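Local coordinates for protein orotidine 5'-phosphate decarboxylase (Lactobacillus acidophilus, PDB 3TFX) that probably catalyses the decarboxylation of orotidine 5'-monophosphate to uridine 5'-monophosphate, the last step of de novo UMP synthesis, and forms a homodimer, at residues K58-L63 with F86-A91. Numbering follows the deposited sequence.
Sequences KIFLDL and FTTVHA
Thr88 meets Asp62 and Phe60 with different branches of its side chain. Its hydroxyl donates to Asp62 OD1 (Thr88 OG1 to Asp62 OD1, 2.6 Å), approaching on the anti side of the carboxylate and 26° out of its plane. With OG1 set between the backbone N and the carbonyl carbon (chi1 42°), the methyl is directed at the Phe60 ring, where Thr88 CG2 lies 3.7 Å from Phe60 CE1, in plane at the edge. The side chains of Phe60 and Phe86 cross at about a right angle, and the contact is made by Phe86 CB, 3.6 Å from Phe60 CD1, while the Phe86 ring turns to the Phe33 ring. Replacing Thr88 with valine would probably leave Asp62 OD1 without this hydroxyl donor and the carboxylate less firmly oriented between its salt-bridge partners Lys35 and Lys64.

The backbones run parallel, their axes 11° apart, joined by Leu61 N to Phe86 O at 2.8 Å and a weak, long bond from Phe86 N to Ile59 O. Further along, a side chain takes over: Thr87 OG1 donates in the carbonyl plane to Leu61 O at 2.6 Å. A water bridges the strands beyond it, accepting from Leu63 N (3.0 Å to the water oxygen) and donating to Thr87 OG1 and Thr88 O.

These are neighbouring strands of the closed eight-stranded TIM barrel, linked as a beta-alpha-beta unit through helix 69-80. Asp62 belongs to the predicted substrate site and Lys64 is the predicted proton donor, consistent with Lys35, Asp62 and Lys64 forming the Lys-Asp-Lys part of the charged Lys-Asp-Lys-Asp network of OMP decarboxylases.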
loop_
_atom_site.group_PDB
_atom_site.type_symbol
_atom_site.label_atom_id
_atom_site.label_comp_id
_atom_site.label_asym_id
_atom_site.label_seq_id
_atom_site.Cartn_x
_atom_site.Cartn_y
_atom_site.Cartn_z
ATOM N N LYS A 58 1.957 -20.300 -6.689
ATOM C CA LYS A 58 0.866 -19.339 -6.648
ATOM C C LYS A 58 1.191 -18.336 -5.532
ATOM O O LYS A 58 1.564 -18.734 -4.424
ATOM C CB LYS A 58 -0.486 -20.029 -6.454
ATOM C CG LYS A 58 -0.980 -20.807 -7.685
ATOM C CD LYS A 58 -2.457 -21.199 -7.551
ATOM C CE LYS A 58 -2.788 -22.565 -8.200
ATOM N NZ LYS A 58 -2.696 -22.599 -9.699
ATOM N N ILE A 59 1.119 -17.046 -5.844
ATOM C CA ILE A 59 1.453 -15.990 -4.883
ATOM C C ILE A 59 0.277 -15.062 -4.631
ATOM O O ILE A 59 -0.321 -14.534 -5.558
ATOM C CB ILE A 59 2.733 -15.151 -5.298
ATOM C CG1 ILE A 59 4.030 -15.912 -4.991
ATOM C CG2 ILE A 59 2.809 -13.824 -4.550
ATOM C CD1 ILE A 59 4.422 -16.894 -6.054
ATOM N N PHE A 60 -0.045 -14.885 -3.346
ATOM C CA PHE A 60 -0.917 -13.819 -2.884
ATOM C C PHE A 60 0.041 -12.679 -2.563
ATOM O O PHE A 60 0.726 -12.705 -1.546
ATOM C CB PHE A 60 -1.728 -14.323 -1.664
ATOM C CG PHE A 60 -2.549 -13.273 -0.940
ATOM C CD1 PHE A 60 -2.672 -11.960 -1.402
ATOM C CD2 PHE A 60 -3.214 -13.620 0.223
ATOM C CE1 PHE A 60 -3.438 -11.020 -0.694
ATOM C CE2 PHE A 60 -3.983 -12.694 0.931
ATOM C CZ PHE A 60 -4.096 -11.392 0.474
ATOM N N LEU A 61 0.138 -11.701 -3.468
ATOM C CA LEU A 61 0.970 -10.527 -3.218
ATOM C C LEU A 61 0.164 -9.434 -2.519
ATOM O O LEU A 61 -0.649 -8.734 -3.142
ATOM C CB LEU A 61 1.608 -10.003 -4.511
ATOM C CG LEU A 61 2.538 -8.791 -4.380
ATOM C CD1 LEU A 61 3.558 -8.954 -3.244
ATOM C CD2 LEU A 61 3.242 -8.566 -5.683
ATOM N N ASP A 62 0.425 -9.291 -1.222
ATOM C CA ASP A 62 -0.438 -8.554 -0.317
ATOM C C ASP A 62 0.160 -7.189 0.045
ATOM O O ASP A 62 0.755 -7.016 1.121
ATOM C CB ASP A 62 -0.668 -9.413 0.928
ATOM C CG ASP A 62 -1.625 -8.781 1.936
ATOM O OD1 ASP A 62 -2.229 -7.713 1.661
ATOM O OD2 ASP A 62 -1.764 -9.376 3.021
ATOM N N LEU A 63 -0.033 -6.224 -0.853
ATOM C CA LEU A 63 0.536 -4.880 -0.723
ATOM C C LEU A 63 -0.495 -3.793 -0.389
ATOM O O LEU A 63 -0.113 -2.632 -0.203
ATOM C CB LEU A 63 1.261 -4.517 -2.020
ATOM C CG LEU A 63 2.761 -4.747 -2.223
ATOM C CD1 LEU A 63 3.422 -5.748 -1.257
ATOM C CD2 LEU A 63 3.070 -5.067 -3.703
ATOM N N PHE A 86 -3.509 -13.643 -6.199
ATOM C CA PHE A 86 -4.354 -12.756 -5.390
ATOM C C PHE A 86 -3.545 -11.516 -5.072
ATOM O O PHE A 86 -2.335 -11.606 -4.850
ATOM C CB PHE A 86 -4.729 -13.365 -4.015
ATOM C CG PHE A 86 -5.674 -14.555 -4.056
ATOM C CD1 PHE A 86 -6.278 -14.992 -5.233
ATOM C CD2 PHE A 86 -5.997 -15.206 -2.868
ATOM C CE1 PHE A 86 -7.153 -16.100 -5.223
ATOM C CE2 PHE A 86 -6.859 -16.287 -2.851
ATOM C CZ PHE A 86 -7.434 -16.741 -4.030
ATOM N N THR A 87 -4.223 -10.374 -4.995
ATOM C CA THR A 87 -3.619 -9.141 -4.523
ATOM C C THR A 87 -4.671 -8.274 -3.806
ATOM O O THR A 87 -5.866 -8.423 -4.057
ATOM C CB THR A 87 -2.929 -8.399 -5.695
ATOM O OG1 THR A 87 -1.788 -7.696 -5.204
ATOM C CG2 THR A 87 -3.849 -7.443 -6.379
ATOM N N THR A 88 -4.226 -7.380 -2.928
ATOM C CA THR A 88 -5.122 -6.540 -2.119
ATOM C C THR A 88 -5.123 -5.035 -2.436
ATOM O O THR A 88 -4.117 -4.471 -2.883
ATOM C CB THR A 88 -4.799 -6.686 -0.606
ATOM O OG1 THR A 88 -3.378 -6.689 -0.431
ATOM C CG2 THR A 88 -5.383 -7.955 -0.051
ATOM N N VAL A 89 -6.275 -4.410 -2.188
ATOM C CA VAL A 89 -6.452 -2.946 -2.150
ATOM C C VAL A 89 -7.290 -2.560 -0.931
ATOM O O VAL A 89 -8.049 -3.385 -0.401
ATOM C CB VAL A 89 -7.156 -2.363 -3.433
ATOM C CG1 VAL A 89 -6.293 -2.535 -4.679
ATOM C CG2 VAL A 89 -8.543 -2.982 -3.647
ATOM N N HIS A 90 -7.165 -1.306 -0.502
ATOM C CA HIS A 90 -8.037 -0.742 0.528
ATOM C C HIS A 90 -9.385 -0.284 -0.022
ATOM O O HIS A 90 -9.435 0.560 -0.932
ATOM C CB HIS A 90 -7.330 0.419 1.243
ATOM C CG HIS A 90 -6.471 -0.028 2.383
ATOM N ND1 HIS A 90 -6.982 -0.293 3.635
ATOM C CD2 HIS A 90 -5.148 -0.297 2.451
ATOM C CE1 HIS A 90 -6.004 -0.693 4.431
ATOM N NE2 HIS A 90 -4.883 -0.701 3.736
ATOM N N ALA A 91 -10.474 -0.853 0.511
ATOM C CA ALA A 91 -11.830 -0.387 0.198
ATOM C C ALA A 91 -12.021 1.067 0.642
ATOM O O ALA A 91 -12.769 1.811 0.020
ATOM C CB ALA A 91 -12.892 -1.272 0.865
HETATM O O HOH W 1 -1.563 -5.507 -3.343
#